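Local coordinates for chitin elicitor-binding protein (Oryza sativa subsp. japonica, PDB 5JCD) that binds chitin oligosaccharides released from fungal cell walls and passes the signal on to trigger the plant's defence responses, at residues A[1-15]-A[66-80]. Sequence-based numbering, arbitrary orientation.
Sequences ANFTCAVASGTTCKS and IPFRCRCNGDVGQSD
S15 lays its CB over one face of the F68 ring, 4.3 Å from the centroid, and its OG reaches C70 CB. This is an antiparallel part of a mixed, disulfide-linked sheet in the ectodomain of a LysM-type chitin receptor: 12-15 runs against 66-72, which turns back as 76-79. F68 CG sits between its backbone N and carbonyl carbon (chi1 57°), which turns the ring face toward S15 CB, while T36 and C134 also touch the ring. Backbone bonds pair S15 with F68 and C13 with C70, and G10 N, within the type II turn from A8 to T11, donates to C72 O. G10 CA sits over the centre of the R71 guanidinium, 3.6 Å from its plane. R71 shares a face with T12, K14 and R69; C13, S15, F68 and C70 take the opposite one, where C13 and C70 are bonded to C136 and C134. N2 sets its CB against V76 CG2 at 3.3 Å, and its OD1 takes the F3 N-H from above the carbonyl plane; ND2 is held by P131 O. With an alanine at N2, F3 N and P131 O would probably lose these partners. C5 SG swings anti to its backbone N (chi1 -176°) and closes the disulfide to C72 SG, 2.1 Å long with a chi3 of 82°.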
loop_
_atom_site.group_PDB
_atom_site.type_symbol
_atom_site.label_atom_id
_atom_site.label_comp_id
_atom_site.label_asym_id
_atom_site.label_seq_id
_atom_site.Cartn_x
_atom_site.Cartn_y
_atom_site.Cartn_z
ATOM N N ALA A 1 -13.974 -2.853 -3.415
ATOM C CA ALA A 1 -12.742 -3.652 -3.470
ATOM C C ALA A 1 -11.466 -2.806 -3.648
ATOM O O ALA A 1 -11.388 -1.989 -4.564
ATOM C CB ALA A 1 -12.842 -4.703 -4.583
ATOM N N ASN A 2 -10.501 -2.970 -2.733
ATOM C CA ASN A 2 -9.165 -2.415 -2.905
ATOM C C ASN A 2 -9.161 -0.899 -3.262
ATOM O O ASN A 2 -9.945 -0.135 -2.687
ATOM C CB ASN A 2 -8.539 -3.302 -3.995
ATOM C CG ASN A 2 -7.017 -3.270 -4.051
ATOM O OD1 ASN A 2 -6.466 -2.433 -4.770
ATOM N ND2 ASN A 2 -6.334 -4.242 -3.384
ATOM N N PHE A 3 -8.317 -0.453 -4.197
ATOM C CA PHE A 3 -8.493 0.880 -4.800
ATOM C C PHE A 3 -9.017 0.700 -6.196
ATOM O O PHE A 3 -8.623 -0.201 -6.917
ATOM C CB PHE A 3 -7.206 1.714 -4.887
ATOM C CG PHE A 3 -6.680 2.176 -3.563
ATOM C CD1 PHE A 3 -7.436 2.019 -2.396
ATOM C CD2 PHE A 3 -5.424 2.770 -3.479
ATOM C CE1 PHE A 3 -6.944 2.424 -1.179
ATOM C CE2 PHE A 3 -4.918 3.188 -2.255
ATOM C CZ PHE A 3 -5.676 3.012 -1.102
ATOM N N THR A 4 -9.942 1.563 -6.557
ATOM C CA THR A 4 -10.544 1.540 -7.865
ATOM C C THR A 4 -9.610 2.101 -8.978
ATOM O O THR A 4 -8.808 2.998 -8.742
ATOM C CB THR A 4 -11.895 2.303 -7.752
ATOM O OG1 THR A 4 -12.952 1.355 -7.535
ATOM C CG2 THR A 4 -12.183 3.193 -8.940
ATOM N N CYS A 5 -9.729 1.564 -10.189
ATOM C CA CYS A 5 -8.983 2.061 -11.338
ATOM C C CYS A 5 -9.810 1.828 -12.593
ATOM O O CYS A 5 -10.251 0.705 -12.840
ATOM C CB CYS A 5 -7.636 1.349 -11.478
ATOM S SG CYS A 5 -6.600 1.995 -12.805
ATOM N N ALA A 6 -9.989 2.877 -13.394
ATOM C CA ALA A 6 -10.929 2.843 -14.511
ATOM C C ALA A 6 -10.295 2.931 -15.910
ATOM O O ALA A 6 -11.015 2.984 -16.908
ATOM C CB ALA A 6 -11.937 3.966 -14.346
ATOM N N VAL A 7 -8.966 2.930 -15.979
ATOM C CA VAL A 7 -8.256 3.016 -17.245
ATOM C C VAL A 7 -8.137 1.656 -17.901
ATOM O O VAL A 7 -8.563 0.651 -17.329
ATOM C CB VAL A 7 -6.868 3.610 -17.046
ATOM C CG1 VAL A 7 -6.977 5.001 -16.369
ATOM C CG2 VAL A 7 -6.034 2.676 -16.211
ATOM N N ALA A 8 -7.540 1.611 -19.090
ATOM C CA ALA A 8 -7.465 0.361 -19.835
ATOM C C ALA A 8 -6.735 -0.717 -19.057
ATOM O O ALA A 8 -5.651 -0.492 -18.497
ATOM C CB ALA A 8 -6.788 0.566 -21.178
ATOM N N SER A 9 -7.344 -1.894 -19.044
ATOM C CA SER A 9 -6.769 -3.054 -18.396
ATOM C C SER A 9 -5.371 -3.309 -18.928
ATOM O O SER A 9 -5.133 -3.214 -20.126
ATOM C CB SER A 9 -7.649 -4.267 -18.633
ATOM O OG SER A 9 -7.044 -5.411 -18.073
ATOM N N GLY A 10 -4.449 -3.623 -18.025
ATOM C CA GLY A 10 -3.059 -3.828 -18.393
ATOM C C GLY A 10 -2.233 -2.573 -18.210
ATOM O O GLY A 10 -1.015 -2.612 -18.333
ATOM N N THR A 11 -2.886 -1.453 -17.898
ATOM C CA THR A 11 -2.162 -0.204 -17.648
ATOM C C THR A 11 -1.225 -0.383 -16.463
ATOM O O THR A 11 -1.593 -0.922 -15.425
ATOM C CB THR A 11 -3.117 0.973 -17.343
ATOM O OG1 THR A 11 -3.919 1.249 -18.495
ATOM C CG2 THR A 11 -2.334 2.243 -16.942
ATOM N N THR A 12 -0.009 0.097 -16.634
ATOM C CA THR A 12 0.969 0.046 -15.591
ATOM C C THR A 12 1.420 1.463 -15.241
ATOM O O THR A 12 1.656 2.269 -16.147
ATOM C CB THR A 12 2.140 -0.880 -16.062
ATOM O OG1 THR A 12 2.042 -2.146 -15.390
ATOM C CG2 THR A 12 3.503 -0.250 -15.847
ATOM N N CYS A 13 1.545 1.743 -13.937
ATOM C CA CYS A 13 2.070 3.018 -13.422
ATOM C C CYS A 13 2.807 2.799 -12.091
ATOM O O CYS A 13 2.868 1.685 -11.581
ATOM C CB CYS A 13 0.952 4.073 -13.243
ATOM S SG CYS A 13 -0.380 3.666 -12.006
ATOM N N LYS A 14 3.393 3.865 -11.557
ATOM C CA LYS A 14 4.043 3.829 -10.255
ATOM C C LYS A 14 3.102 4.270 -9.096
ATOM O O LYS A 14 2.492 5.332 -9.160
ATOM C CB LYS A 14 5.315 4.696 -10.298
ATOM C CG LYS A 14 6.311 4.358 -9.192
ATOM C CD LYS A 14 7.675 5.026 -9.403
ATOM C CE LYS A 14 7.818 6.366 -8.686
ATOM N NZ LYS A 14 7.467 7.558 -9.522
ATOM N N SER A 15 3.003 3.458 -8.040
ATOM C CA SER A 15 2.208 3.789 -6.849
ATOM C C SER A 15 3.044 3.558 -5.606
ATOM O O SER A 15 4.222 3.196 -5.700
ATOM C CB SER A 15 0.975 2.897 -6.746
ATOM O OG SER A 15 0.048 3.122 -7.779
ATOM N N ILE A 66 6.839 3.036 0.380
ATOM C CA ILE A 66 7.295 1.938 -0.454
ATOM C C ILE A 66 6.618 1.996 -1.818
ATOM O O ILE A 66 5.419 1.828 -1.909
ATOM C CB ILE A 66 7.084 0.569 0.237
ATOM C CG1 ILE A 66 7.824 0.572 1.587
ATOM C CG2 ILE A 66 7.537 -0.578 -0.677
ATOM C CD1 ILE A 66 7.769 -0.704 2.337
ATOM N N PRO A 67 7.398 2.303 -2.871
ATOM C CA PRO A 67 6.949 2.385 -4.270
ATOM C C PRO A 67 6.842 1.024 -4.921
ATOM O O PRO A 67 7.556 0.102 -4.530
ATOM C CB PRO A 67 8.047 3.216 -4.967
ATOM C CG PRO A 67 9.188 3.282 -4.036
ATOM C CD PRO A 67 8.833 2.591 -2.732
ATOM N N PHE A 68 5.923 0.882 -5.864
ATOM C CA PHE A 68 5.818 -0.371 -6.582
ATOM C C PHE A 68 5.099 -0.180 -7.901
ATOM O O PHE A 68 4.507 0.858 -8.146
ATOM C CB PHE A 68 5.101 -1.435 -5.728
ATOM C CG PHE A 68 3.725 -1.033 -5.270
ATOM C CD1 PHE A 68 2.612 -1.298 -6.056
ATOM C CD2 PHE A 68 3.545 -0.389 -4.048
ATOM C CE1 PHE A 68 1.354 -0.920 -5.632
ATOM C CE2 PHE A 68 2.301 -0.012 -3.628
ATOM C CZ PHE A 68 1.197 -0.273 -4.408
ATOM N N ARG A 69 5.139 -1.207 -8.739
ATOM C CA ARG A 69 4.419 -1.178 -9.986
ATOM C C ARG A 69 2.979 -1.573 -9.788
ATOM O O ARG A 69 2.684 -2.628 -9.265
ATOM C CB ARG A 69 5.090 -2.085 -11.015
ATOM C CG ARG A 69 4.958 -1.564 -12.447
ATOM C CD ARG A 69 4.639 -2.688 -13.418
ATOM N NE ARG A 69 5.612 -3.770 -13.293
ATOM C CZ ARG A 69 5.519 -4.936 -13.919
ATOM N NH1 ARG A 69 4.489 -5.169 -14.718
ATOM N NH2 ARG A 69 6.452 -5.864 -13.752
ATOM N N CYS A 70 2.080 -0.679 -10.169
ATOM C CA CYS A 70 0.667 -0.965 -10.119
ATOM C C CYS A 70 0.156 -1.468 -11.466
ATOM O O CYS A 70 0.536 -0.969 -12.519
ATOM C CB CYS A 70 -0.092 0.304 -9.736
ATOM S SG CYS A 70 -1.875 0.079 -9.630
ATOM N N ARG A 71 -0.692 -2.481 -11.427
ATOM C CA ARG A 71 -1.409 -2.925 -12.611
ATOM C C ARG A 71 -2.906 -2.807 -12.414
ATOM O O ARG A 71 -3.433 -3.196 -11.366
ATOM C CB ARG A 71 -1.051 -4.364 -12.981
ATOM C CG ARG A 71 -1.939 -4.925 -14.064
ATOM C CD ARG A 71 -1.467 -6.268 -14.614
ATOM N NE ARG A 71 -2.406 -6.783 -15.620
ATOM C CZ ARG A 71 -2.119 -7.026 -16.899
ATOM N NH1 ARG A 71 -0.901 -6.798 -17.388
ATOM N NH2 ARG A 71 -3.066 -7.502 -17.697
ATOM N N CYS A 72 -3.583 -2.255 -13.418
ATOM C CA CYS A 72 -5.029 -2.114 -13.385
ATOM C C CYS A 72 -5.656 -3.290 -14.123
ATOM O O CYS A 72 -5.159 -3.700 -15.166
ATOM C CB CYS A 72 -5.454 -0.784 -14.011
ATOM S SG CYS A 72 -5.035 0.664 -13.008
ATOM N N ASN A 73 -6.693 -3.887 -13.552
ATOM C CA ASN A 73 -7.387 -4.954 -14.267
ATOM C C ASN A 73 -8.741 -4.612 -14.873
ATOM O O ASN A 73 -9.465 -5.509 -15.281
ATOM C CB ASN A 73 -7.527 -6.217 -13.410
ATOM C CG ASN A 73 -8.437 -6.036 -12.219
ATOM O OD1 ASN A 73 -9.152 -5.043 -12.090
ATOM N ND2 ASN A 73 -8.466 -7.050 -11.366
ATOM N N GLY A 74 -9.102 -3.338 -14.899
ATOM C CA GLY A 74 -10.387 -2.929 -15.444
ATOM C C GLY A 74 -11.347 -2.485 -14.360
ATOM O O GLY A 74 -12.264 -1.697 -14.611
ATOM N N ASP A 75 -11.110 -2.980 -13.145
ATOM C CA ASP A 75 -11.955 -2.691 -11.986
ATOM C C ASP A 75 -11.107 -2.076 -10.893
ATOM O O ASP A 75 -11.518 -1.147 -10.198
ATOM C CB ASP A 75 -12.609 -3.961 -11.428
ATOM C CG ASP A 75 -13.698 -4.500 -12.316
ATOM O OD1 ASP A 75 -14.496 -3.691 -12.833
ATOM O OD2 ASP A 75 -13.777 -5.729 -12.490
ATOM N N VAL A 76 -9.899 -2.595 -10.768
ATOM C CA VAL A 76 -9.107 -2.334 -9.611
ATOM C C VAL A 76 -7.635 -2.208 -10.004
ATOM O O VAL A 76 -7.219 -2.633 -11.097
ATOM C CB VAL A 76 -9.373 -3.483 -8.567
ATOM C CG1 VAL A 76 -8.667 -4.775 -8.952
ATOM C CG2 VAL A 76 -8.948 -3.086 -7.246
ATOM N N GLY A 77 -6.869 -1.544 -9.151
ATOM C CA GLY A 77 -5.431 -1.481 -9.305
ATOM C C GLY A 77 -4.777 -2.315 -8.214
ATOM O O GLY A 77 -5.119 -2.178 -7.054
ATOM N N GLN A 78 -3.832 -3.170 -8.577
ATOM C CA GLN A 78 -3.140 -4.004 -7.598
ATOM C C GLN A 78 -1.652 -3.967 -7.861
ATOM O O GLN A 78 -1.237 -3.812 -9.003
ATOM C CB GLN A 78 -3.638 -5.457 -7.687
ATOM C CG GLN A 78 -5.134 -5.558 -7.440
ATOM C CD GLN A 78 -5.715 -6.851 -7.918
ATOM O OE1 GLN A 78 -5.348 -7.353 -8.981
ATOM N NE2 GLN A 78 -6.604 -7.427 -7.113
ATOM N N SER A 79 -0.852 -4.099 -6.810
ATOM C CA SER A 79 0.592 -4.206 -6.979
ATOM C C SER A 79 0.840 -5.427 -7.877
ATOM O O SER A 79 0.229 -6.480 -7.704
ATOM C CB SER A 79 1.278 -4.346 -5.616
ATOM O OG SER A 79 0.823 -5.488 -4.913
ATOM N N ASP A 80 1.696 -5.265 -8.871
ATOM C CA ASP A 80 1.729 -6.179 -10.012
ATOM C C ASP A 80 2.450 -7.512 -9.747
ATOM O O ASP A 80 3.652 -7.644 -9.990
ATOM C CB ASP A 80 2.354 -5.446 -11.184
ATOM C CG ASP A 80 2.209 -6.191 -12.489
ATOM O OD1 ASP A 80 1.503 -7.211 -12.538
ATOM O OD2 ASP A 80 2.779 -5.711 -13.479
#